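Local structure of HemO (Neisseria meningitidis, 1J77) at residues Leu15-Thr19 with Ala173-Arg178; Lys44-Leu48 with Glu190-Leu194; Lys54-Tyr60 with Leu72-Tyr78. The protein binds heme and probably opens its porphyrin ring oxidatively, releasing the iron. One frame throughout, in Å; residues are numbered along the deposited sequence. Where two conformers were deposited one is given.

Contact 1 (Leu15-Thr19 with Ala173-Arg178); sequences LKADT and AIQGAR. With HEM (protoporphyrin IX containing Fe), chain B.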
loop_
_atom_site.group_PDB
_atom_site.type_symbol
_atom_site.label_atom_id
_atom_site.label_comp_id
_atom_site.label_asym_id
_atom_site.label_seq_id
_atom_site.Cartn_x
_atom_site.Cartn_y
_atom_site.Cartn_z
ATOM N N LEU A 15 11.544 8.800 -6.603
ATOM C CA LEU A 15 10.949 7.757 -5.769
ATOM C C LEU A 15 10.567 6.590 -6.669
ATOM O O LEU A 15 10.925 5.425 -6.379
ATOM C CB LEU A 15 9.707 8.289 -5.041
ATOM C CG LEU A 15 9.997 8.985 -3.711
ATOM C CD1 LEU A 15 8.865 9.851 -3.334
ATOM C CD2 LEU A 15 10.249 7.963 -2.649
ATOM N N LYS A 16 9.804 6.878 -7.724
ATOM C CA LYS A 16 9.369 5.840 -8.690
ATOM C C LYS A 16 10.556 5.110 -9.287
ATOM O O LYS A 16 10.597 3.877 -9.316
ATOM C CB LYS A 16 8.564 6.460 -9.844
ATOM C CG LYS A 16 7.982 5.434 -10.832
ATOM C CD LYS A 16 7.114 6.123 -11.872
ATOM C CE LYS A 16 6.798 5.223 -13.058
ATOM N NZ LYS A 16 5.815 4.176 -12.691
ATOM N N ALA A 17 11.513 5.845 -9.828
ATOM C CA ALA A 17 12.717 5.242 -10.438
ATOM C C ALA A 17 13.450 4.279 -9.527
ATOM O O ALA A 17 13.773 3.145 -9.944
ATOM C CB ALA A 17 13.692 6.349 -10.924
ATOM N N ASP A 18 13.699 4.701 -8.294
ATOM C CA ASP A 18 14.496 3.969 -7.341
ATOM C C ASP A 18 13.721 2.773 -6.753
ATOM O O ASP A 18 14.339 1.951 -6.111
ATOM C CB ASP A 18 15.055 4.871 -6.187
ATOM C CG ASP A 18 16.072 5.894 -6.653
ATOM O OD1 ASP A 18 16.516 5.810 -7.810
ATOM O OD2 ASP A 18 16.505 6.787 -5.884
ATOM N N THR A 19 12.401 2.723 -6.936
ATOM C CA THR A 19 11.570 1.636 -6.340
ATOM C C THR A 19 10.758 0.792 -7.309
ATOM O O THR A 19 9.980 -0.082 -6.878
ATOM C CB THR A 19 10.600 2.133 -5.212
ATOM O OG1 THR A 19 9.618 3.045 -5.721
ATOM C CG2 THR A 19 11.330 2.896 -4.133
ATOM N N ALA A 173 13.762 9.506 2.576
ATOM C CA ALA A 173 12.396 9.156 2.142
ATOM C C ALA A 173 12.397 7.964 1.178
ATOM O O ALA A 173 11.559 7.073 1.286
ATOM C CB ALA A 173 11.718 10.316 1.504
ATOM N N ILE A 174 13.299 7.976 0.200
ATOM C CA ILE A 174 13.391 6.839 -0.717
ATOM C C ILE A 174 13.759 5.555 0.032
ATOM O O ILE A 174 13.191 4.467 -0.227
ATOM C CB ILE A 174 14.440 7.140 -1.814
ATOM C CG1 ILE A 174 13.904 8.213 -2.707
ATOM C CG2 ILE A 174 14.714 5.908 -2.628
ATOM C CD1 ILE A 174 15.026 8.885 -3.457
ATOM N N GLN A 175 14.696 5.624 0.954
ATOM C CA GLN A 175 14.981 4.472 1.794
ATOM C C GLN A 175 13.724 4.012 2.557
ATOM O O GLN A 175 13.518 2.817 2.662
ATOM C CB GLN A 175 16.140 4.721 2.752
ATOM C CG GLN A 175 16.499 3.542 3.618
ATOM C CD GLN A 175 16.972 2.327 2.817
ATOM O OE1 GLN A 175 17.499 2.459 1.683
ATOM N NE2 GLN A 175 16.826 1.155 3.416
ATOM N N GLY A 176 12.937 4.947 3.094
ATOM C CA GLY A 176 11.658 4.646 3.722
ATOM C C GLY A 176 10.762 3.836 2.777
ATOM O O GLY A 176 10.181 2.853 3.205
ATOM N N ALA A 177 10.592 4.289 1.548
ATOM C CA ALA A 177 9.785 3.596 0.539
ATOM C C ALA A 177 10.329 2.178 0.264
ATOM O O ALA A 177 9.559 1.212 0.254
ATOM C CB ALA A 177 9.708 4.429 -0.769
ATOM N N ARG A 178 11.642 2.027 0.190
ATOM C CA ARG A 178 12.232 0.686 0.015
ATOM C C ARG A 178 11.809 -0.220 1.207
ATOM O O ARG A 178 11.429 -1.383 1.035
ATOM C CB ARG A 178 13.783 0.749 -0.103
ATOM C CG ARG A 178 14.291 1.377 -1.397
ATOM C CD ARG A 178 15.787 1.433 -1.550
ATOM N NE ARG A 178 16.064 1.850 -2.913
ATOM C CZ ARG A 178 17.220 2.319 -3.344
ATOM N NH1 ARG A 178 18.241 2.443 -2.511
ATOM N NH2 ARG A 178 17.339 2.662 -4.624
HETATM C CHA HEM B . 1.707 1.992 -9.207
HETATM C CHB HEM B . 0.136 -2.445 -10.344
HETATM C CHC HEM B . 0.580 -3.781 -5.673
HETATM C CHD HEM B . 2.613 0.532 -4.651
HETATM C C1A HEM B . 1.155 0.939 -9.894
HETATM C C2A HEM B . 0.640 0.976 -11.282
HETATM C C3A HEM B . 0.218 -0.255 -11.561
HETATM C C4A HEM B . 0.446 -1.118 -10.411
HETATM C CMA HEM B . -0.406 -0.710 -12.905
HETATM C CAA HEM B . 0.517 2.187 -12.252
HETATM C CBA HEM B . -0.894 2.764 -12.132
HETATM C CGA HEM B . -1.057 4.041 -12.935
HETATM O O1A HEM B . -0.013 4.673 -13.272
HETATM O O2A HEM B . -2.234 4.396 -13.244
HETATM C C1B HEM B . 0.107 -3.205 -9.185
HETATM C C2B HEM B . -0.369 -4.558 -9.095
HETATM C C3B HEM B . -0.218 -4.958 -7.800
HETATM C C4B HEM B . 0.291 -3.814 -7.046
HETATM C CMB HEM B . -0.920 -5.314 -10.331
HETATM C CAB HEM B . -0.623 -6.292 -7.170
HETATM C CBB HEM B . -0.527 -7.435 -7.842
HETATM C C1C HEM B . 1.110 -2.713 -4.998
HETATM C C2C HEM B . 1.325 -2.636 -3.553
HETATM C C3C HEM B . 1.941 -1.472 -3.295
HETATM C C4C HEM B . 2.044 -0.711 -4.509
HETATM C CMC HEM B . 1.020 -3.789 -2.587
HETATM C CAC HEM B . 2.410 -0.925 -1.954
HETATM C CBC HEM B . 2.602 -1.755 -0.933
HETATM C C1D HEM B . 2.547 1.270 -5.790
HETATM C C2D HEM B . 3.066 2.611 -5.867
HETATM C C3D HEM B . 2.817 3.068 -7.269
HETATM C C4D HEM B . 2.149 1.955 -7.899
HETATM C CMD HEM B . 3.747 3.373 -4.728
HETATM C CAD HEM B . 3.103 4.433 -7.896
HETATM C CBD HEM B . 4.228 4.395 -8.888
HETATM C CGD HEM B . 4.426 5.838 -9.295
HETATM O O1D HEM B . 5.191 6.541 -8.592
HETATM O O2D HEM B . 3.870 6.258 -10.357
HETATM N NA HEM B . 1.003 -0.340 -9.412
HETATM N NB HEM B . 0.539 -2.800 -7.931
HETATM N NC HEM B . 1.543 -1.527 -5.513
HETATM N ND HEM B . 2.000 0.874 -7.019
HETATM FE FE HEM B . 1.375 -0.968 -7.504
HETATM O O HOH W 1 -0.390 -0.314 -6.986
#

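Contact 2 (Lys44-Leu48 with Glu190-Leu194); sequences KFLKL and ETFGL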
loop_
_atom_site.group_PDB
_atom_site.type_symbol
_atom_site.label_atom_id
_atom_site.label_comp_id
_atom_site.label_asym_id
_atom_site.label_seq_id
_atom_site.Cartn_x
_atom_site.Cartn_y
_atom_site.Cartn_z
ATOM N N LYS A 44 -6.798 -14.061 3.323
ATOM C CA LYS A 44 -5.365 -13.907 3.585
ATOM C C LYS A 44 -4.852 -12.590 3.020
ATOM O O LYS A 44 -4.043 -11.887 3.664
ATOM C CB LYS A 44 -4.608 -15.069 2.963
ATOM C CG LYS A 44 -5.344 -16.437 3.108
ATOM C CD LYS A 44 -4.471 -17.576 2.572
ATOM C CE LYS A 44 -5.005 -18.935 2.884
ATOM N NZ LYS A 44 -3.873 -19.874 2.962
ATOM N N PHE A 45 -5.327 -12.241 1.858
ATOM C CA PHE A 45 -4.966 -11.008 1.213
ATOM C C PHE A 45 -5.470 -9.834 2.037
ATOM O O PHE A 45 -4.773 -8.858 2.230
ATOM C CB PHE A 45 -5.520 -10.959 -0.203
ATOM C CG PHE A 45 -5.214 -9.719 -0.914
ATOM C CD1 PHE A 45 -3.909 -9.451 -1.242
ATOM C CD2 PHE A 45 -6.205 -8.795 -1.243
ATOM C CE1 PHE A 45 -3.579 -8.273 -1.847
ATOM C CE2 PHE A 45 -5.870 -7.614 -1.881
ATOM C CZ PHE A 45 -4.564 -7.390 -2.211
ATOM N N LEU A 46 -6.729 -9.900 2.459
ATOM C CA LEU A 46 -7.272 -8.818 3.265
ATOM C C LEU A 46 -6.489 -8.661 4.571
ATOM O O LEU A 46 -6.322 -7.516 5.066
ATOM C CB LEU A 46 -8.753 -9.100 3.558
ATOM C CG LEU A 46 -9.771 -8.885 2.434
ATOM C CD1 LEU A 46 -11.181 -9.117 2.970
ATOM C CD2 LEU A 46 -9.729 -7.586 1.742
ATOM N N LYS A 47 -6.066 -9.754 5.189
ATOM C CA LYS A 47 -5.268 -9.707 6.433
ATOM C C LYS A 47 -3.941 -8.956 6.186
ATOM O O LYS A 47 -3.569 -8.038 6.940
ATOM C CB LYS A 47 -5.089 -11.099 7.085
ATOM C CG LYS A 47 -6.359 -11.617 7.660
ATOM C CD LYS A 47 -6.199 -13.033 8.036
ATOM C CE LYS A 47 -7.527 -13.579 8.598
ATOM N NZ LYS A 47 -7.330 -14.976 9.095
ATOM N N LEU A 48 -3.262 -9.299 5.107
ATOM C CA LEU A 48 -2.044 -8.647 4.704
ATOM C C LEU A 48 -2.284 -7.137 4.486
ATOM O O LEU A 48 -1.535 -6.308 5.030
ATOM C CB LEU A 48 -1.482 -9.330 3.457
ATOM C CG LEU A 48 -0.643 -8.468 2.507
ATOM C CD1 LEU A 48 0.649 -8.141 3.197
ATOM C CD2 LEU A 48 -0.448 -9.254 1.172
ATOM N N GLU A 190 4.637 -14.169 5.845
ATOM C CA GLU A 190 4.195 -14.757 7.101
ATOM C C GLU A 190 2.766 -15.200 6.941
ATOM O O GLU A 190 2.360 -16.330 7.354
ATOM C CB GLU A 190 4.342 -13.731 8.253
ATOM C CG GLU A 190 5.788 -13.396 8.549
ATOM C CD GLU A 190 5.984 -12.746 9.911
ATOM O OE1 GLU A 190 4.989 -12.724 10.688
ATOM O OE2 GLU A 190 7.120 -12.265 10.176
ATOM N N THR A 191 1.961 -14.376 6.299
ATOM C CA THR A 191 0.563 -14.609 6.144
ATOM C C THR A 191 0.217 -15.814 5.229
ATOM O O THR A 191 -0.669 -16.545 5.533
ATOM C CB THR A 191 -0.043 -13.351 5.626
ATOM O OG1 THR A 191 0.285 -12.307 6.551
ATOM C CG2 THR A 191 -1.593 -13.382 5.622
ATOM N N PHE A 192 0.911 -15.934 4.111
ATOM C CA PHE A 192 0.669 -16.989 3.131
ATOM C C PHE A 192 1.558 -18.208 3.397
ATOM O O PHE A 192 1.571 -19.131 2.592
ATOM C CB PHE A 192 0.830 -16.430 1.716
ATOM C CG PHE A 192 -0.355 -15.641 1.229
ATOM C CD1 PHE A 192 -0.455 -14.239 1.458
ATOM C CD2 PHE A 192 -1.411 -16.247 0.549
ATOM C CE1 PHE A 192 -1.508 -13.553 1.034
ATOM C CE2 PHE A 192 -2.457 -15.519 0.053
ATOM C CZ PHE A 192 -2.538 -14.147 0.325
ATOM N N GLY A 193 2.287 -18.280 4.503
ATOM C CA GLY A 193 3.043 -19.484 4.808
ATOM C C GLY A 193 4.258 -19.750 3.943
ATOM O O GLY A 193 4.612 -20.895 3.664
ATOM N N LEU A 194 4.922 -18.676 3.535
ATOM C CA LEU A 194 6.139 -18.747 2.777
ATOM C C LEU A 194 7.361 -18.558 3.618
ATOM O O LEU A 194 7.280 -17.879 4.702
ATOM C CB LEU A 194 6.100 -17.669 1.685
ATOM C CG LEU A 194 4.874 -17.576 0.809
ATOM C CD1 LEU A 194 5.031 -16.524 -0.292
ATOM C CD2 LEU A 194 4.552 -18.963 0.153
#

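Contact 3 (Lys54-Tyr60 with Leu72-Tyr78); sequences KAVDHIY and LEYMARY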
loop_
_atom_site.group_PDB
_atom_site.type_symbol
_atom_site.label_atom_id
_atom_site.label_comp_id
_atom_site.label_asym_id
_atom_site.label_seq_id
_atom_site.Cartn_x
_atom_site.Cartn_y
_atom_site.Cartn_z
ATOM N N LYS A 54 -2.703 -0.540 8.592
ATOM C CA LYS A 54 -2.553 -0.125 9.990
ATOM C C LYS A 54 -1.200 0.553 10.233
ATOM O O LYS A 54 -1.105 1.569 10.935
ATOM C CB LYS A 54 -2.746 -1.324 10.925
ATOM C CG LYS A 54 -2.437 -1.041 12.416
ATOM C CD LYS A 54 -3.314 -0.038 13.034
ATOM C CE LYS A 54 -2.871 0.271 14.492
ATOM N NZ LYS A 54 -3.958 0.952 15.237
ATOM N N ALA A 55 -0.143 -0.006 9.686
ATOM C CA ALA A 55 1.212 0.465 9.849
ATOM C C ALA A 55 1.424 1.895 9.361
ATOM O O ALA A 55 2.424 2.516 9.741
ATOM C CB ALA A 55 2.190 -0.473 9.140
ATOM N N VAL A 56 0.572 2.360 8.454
ATOM C CA VAL A 56 0.731 3.715 7.966
ATOM C C VAL A 56 -0.303 4.669 8.499
ATOM O O VAL A 56 -0.273 5.858 8.178
ATOM C CB VAL A 56 0.789 3.798 6.425
ATOM C CG1 VAL A 56 2.019 3.085 5.839
ATOM C CG2 VAL A 56 -0.531 3.337 5.785
ATOM N N ASP A 57 -1.183 4.190 9.363
ATOM C CA ASP A 57 -2.300 4.959 9.881
ATOM C C ASP A 57 -1.892 6.246 10.582
ATOM O O ASP A 57 -2.510 7.258 10.368
ATOM C CB ASP A 57 -3.172 4.096 10.795
ATOM C CG ASP A 57 -4.542 4.658 10.918
ATOM O OD1 ASP A 57 -4.987 4.973 12.060
ATOM O OD2 ASP A 57 -5.195 4.877 9.876
ATOM N N HIS A 58 -0.846 6.146 11.387
ATOM C CA HIS A 58 -0.355 7.305 12.156
ATOM C C HIS A 58 0.327 8.332 11.231
ATOM O O HIS A 58 0.480 9.531 11.595
ATOM C CB HIS A 58 0.613 6.818 13.237
ATOM C CG HIS A 58 1.919 6.309 12.703
ATOM N ND1 HIS A 58 2.004 5.179 11.905
ATOM C CD2 HIS A 58 3.182 6.809 12.769
ATOM C CE1 HIS A 58 3.268 4.987 11.553
ATOM N NE2 HIS A 58 4.000 5.975 12.039
ATOM N N ILE A 59 0.780 7.898 10.055
ATOM C CA ILE A 59 1.397 8.815 9.106
ATOM C C ILE A 59 0.302 9.622 8.400
ATOM O O ILE A 59 0.453 10.820 8.195
ATOM C CB ILE A 59 2.274 8.042 8.100
ATOM C CG1 ILE A 59 3.333 7.228 8.847
ATOM C CG2 ILE A 59 2.918 9.040 7.072
ATOM C CD1 ILE A 59 4.203 6.362 7.946
ATOM N N TYR A 60 -0.805 8.980 8.052
ATOM C CA TYR A 60 -1.934 9.671 7.409
ATOM C C TYR A 60 -2.526 10.713 8.335
ATOM O O TYR A 60 -3.030 11.735 7.873
ATOM C CB TYR A 60 -3.050 8.722 6.906
ATOM C CG TYR A 60 -2.756 8.131 5.509
ATOM C CD1 TYR A 60 -2.275 6.834 5.349
ATOM C CD2 TYR A 60 -3.007 8.857 4.363
ATOM C CE1 TYR A 60 -2.004 6.312 4.101
ATOM C CE2 TYR A 60 -2.743 8.356 3.116
ATOM C CZ TYR A 60 -2.235 7.076 2.979
ATOM O OH TYR A 60 -1.992 6.597 1.698
ATOM N N LEU A 72 -5.222 15.029 4.282
ATOM C CA LEU A 72 -4.477 13.769 4.208
ATOM C C LEU A 72 -5.091 12.686 5.056
ATOM O O LEU A 72 -5.187 11.535 4.616
ATOM C CB LEU A 72 -3.037 13.975 4.629
ATOM C CG LEU A 72 -2.115 12.752 4.663
ATOM C CD1 LEU A 72 -1.915 12.173 3.207
ATOM C CD2 LEU A 72 -0.784 13.052 5.336
ATOM N N GLU A 73 -5.476 13.017 6.275
ATOM C CA GLU A 73 -6.037 12.008 7.158
ATOM C C GLU A 73 -7.186 11.191 6.532
ATOM O O GLU A 73 -7.402 10.024 6.897
ATOM C CB GLU A 73 -6.500 12.676 8.450
ATOM C CG GLU A 73 -7.482 13.817 8.270
ATOM C CD GLU A 73 -7.960 14.361 9.603
ATOM O OE1 GLU A 73 -8.481 13.544 10.398
ATOM O OE2 GLU A 73 -7.801 15.580 9.855
ATOM N N TYR A 74 -7.904 11.785 5.585
ATOM C CA TYR A 74 -9.077 11.126 4.986
ATOM C C TYR A 74 -8.763 10.152 3.852
ATOM O O TYR A 74 -9.619 9.352 3.439
ATOM C CB TYR A 74 -10.056 12.187 4.498
ATOM C CG TYR A 74 -10.528 13.037 5.619
ATOM C CD1 TYR A 74 -10.532 14.414 5.518
ATOM C CD2 TYR A 74 -10.944 12.456 6.809
ATOM C CE1 TYR A 74 -10.961 15.193 6.565
ATOM C CE2 TYR A 74 -11.371 13.224 7.856
ATOM C CZ TYR A 74 -11.376 14.588 7.728
ATOM O OH TYR A 74 -11.804 15.342 8.782
ATOM N N MET A 75 -7.532 10.207 3.365
ATOM C CA MET A 75 -7.087 9.307 2.309
ATOM C C MET A 75 -6.789 7.889 2.817
ATOM O O MET A 75 -6.632 6.979 2.000
ATOM C CB MET A 75 -5.861 9.882 1.611
ATOM C CG MET A 75 -6.146 11.153 0.811
ATOM S SD MET A 75 -4.617 11.886 0.245
ATOM C CE MET A 75 -5.200 13.595 -0.269
ATOM N N ALA A 76 -6.738 7.695 4.136
ATOM C CA ALA A 76 -6.408 6.378 4.700
ATOM C C ALA A 76 -7.434 5.291 4.384
ATOM O O ALA A 76 -8.644 5.535 4.346
ATOM C CB ALA A 76 -6.186 6.464 6.193
ATOM N N ARG A 77 -6.942 4.073 4.137
ATOM C CA ARG A 77 -7.817 2.960 3.763
ATOM C C ARG A 77 -7.977 1.865 4.812
ATOM O O ARG A 77 -8.577 0.837 4.588
ATOM C CB ARG A 77 -7.250 2.287 2.518
ATOM C CG ARG A 77 -7.023 3.188 1.355
ATOM C CD ARG A 77 -8.271 3.614 0.700
ATOM N NE ARG A 77 -8.022 4.063 -0.665
ATOM C CZ ARG A 77 -8.806 4.902 -1.325
ATOM N NH1 ARG A 77 -9.893 5.399 -0.746
ATOM N NH2 ARG A 77 -8.511 5.248 -2.569
ATOM N N TYR A 78 -7.402 2.052 5.983
ATOM C CA TYR A 78 -7.522 1.044 7.000
ATOM C C TYR A 78 -8.948 0.748 7.389
ATOM O O TYR A 78 -9.321 -0.405 7.545
ATOM C CB TYR A 78 -6.687 1.497 8.205
ATOM C CG TYR A 78 -6.656 0.594 9.411
ATOM C CD1 TYR A 78 -6.450 -0.764 9.321
ATOM C CD2 TYR A 78 -6.775 1.155 10.675
ATOM C CE1 TYR A 78 -6.423 -1.538 10.413
ATOM C CE2 TYR A 78 -6.719 0.377 11.806
ATOM C CZ TYR A 78 -6.555 -0.958 11.679
ATOM O OH TYR A 78 -6.515 -1.713 12.824
#

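Contact 1 (Leu15-Thr19 with Ala173-Arg178)
Leu-15 and Ile-174, and a turn later Thr-19 and Arg-178, mark where the backbones come closest, CA to CA, as two helical segments cross at -46° with their axes 9.9 Å apart at closest approach. Both run broadly the same way. Leu-15 reaches over with one branch: its CD2 lies 3.7 Å from CG1 of Ile-174 and also touches CB of Ala-177, which in turn meets CG2 of Thr-19 at 4.0 Å. With chi1 at 64° the Thr-19 hydroxyl folds back over its own helix, and OG1 of Thr-19 donates to Leu-15 O at 2.8 Å. Asp-18 borders the isoleucine, its OD2 3.5 Å from CD1 of Ile-174. The extended Arg-178 brings NH2 to 3.4 Å from Asp-18 O, a weak bond given by the guanidinium edge, with that oxygen near its plane. OD2 of Asp-18 lies well out of the plane, 4.4 Å from NH2 of Arg-178, so no N-H points at it. Lys-16 leads to a heme propionate, and Tyr-112 of helix 104-119, which binds the heme, touches Leu-15, Thr-19 and Ala-177. Apolar contact thus joins the helices beside the heme, bordered by Asp-18 and Arg-178, whose charges probably add only a diffuse attraction.

Contact 2 (Lys44-Leu48 with Glu190-Leu194)
Lys-44 and Phe-192 meet through a CH-pi contact, the main aromatic feature where helix 39-60 passes the C-terminal end of helix 167-192. CB of Lys-44 stands over one face of the ring, displaced toward its rim: it is 3.8 Å from the centroid and 27° off the ring normal. In one of two conformers the lysine chain is extended beyond CG, and CD of Lys-44 then passes along the same ring at 3.8 Å from CE2 of Phe-192. Methylene groups therefore do the touching. With its CG anti to the carbonyl carbon (chi1 -79°), the Phe-192 ring swings out toward Lys-44.

Apolar contacts extend this patch. CD2 of Leu-48 lies at the edge of the Phe-192 ring, 4.4 Å from CE1, and CB of Phe-45 approaches CZ of Phe-192, also at 4.4 Å. Thr-191 contributes its methyl: CG2 packs 3.5 Å from the carbonyl O of Lys-44, an oxygen already accepting the helical bond from Leu-48 N.

Polar links across the two segments are absent, no hydrogen bond joining them. The hydroxyl of Thr-191 instead bonds within its own helix, to Val-187 O. Elsewhere on helix 167-192, Tyr-184 touches Phe-45 and Leu-48, while Phe-192 rests on Val-33.

Gly-193 is the first residue to leave helical angles, with positive phi (71°) in a Schellman motif, which has two bonds back into the last turn; the one from its N to Glu-190 O is weak. The arrangement is a glycine-containing Schellman C-terminus whose Phe-192 lies against an adjacent helix in the all-helical heme oxygenase fold, with Phe-45 about 6 Å from the heme between nearest side-chain and ligand atoms.

Contact 3 (Lys54-Tyr60 with Leu72-Tyr78)
Tyr-60 and Ala-76 lie at the heart of a helix-to-loop contact, in which the kinked C-terminal part of helix 39-60 packs against the connection leading into helix 78-87. CA of Ala-76 makes a CH-pi contact over the centre of the Tyr-60 ring, 4.1 Å from the centroid and 10° off its normal. Leu-72 crosses the Tyr-60 side chain at about a right angle, its O near the plane at the ring edge and its CD1 3.7 Å from CD2 of Tyr-60; CB of Met-75 touches CE2. CA of Glu-73 lies 3.1 Å from Tyr-60 O in a CA-H...O contact. That oxygen also accepts a hydrogen bond from Asn-66, whose side-chain oxygen takes the N-H of Glu-73, so one amide bridges both segments. In a second CH-pi contact, CB of Lys-54 stands over one face of Tyr-78, displaced toward the rim. The chain bends at chi2 (63°), laying CD of Lys-54 3.6 Å from Tyr-78 OH. OD2 of Asp-57 comes within 4.1 Å of CD2 of Tyr-78, the carboxylate turned 60° from the ring; OD1 is salt-bridged to Lys-61. Helix 104-119 binds the Tyr-60 hydroxyl through Glu-115, while helix 149-162 meets Leu-72 and Met-75 through Phe-156.

Overall arrangement
From the N terminus, helix 11-32 opens contact 1, and helix 39-60, the next in the chain, supplies first its share of contact 2 and then, further along, its share of contact 3. Contact 3 closes first, across the short helix 63-68, and is nested inside the long loops of the other two. Those loops close only on helix 167-192, contact 1 at 173-178 and contact 2 at its C-terminal end, so their segments alternate and the contacts cross. No two contacts touch: centres lie about 19 to 24 Å apart. Together they tie both N-terminal helices to the last one, and helix 39-60 to the loop entering helix 78-87.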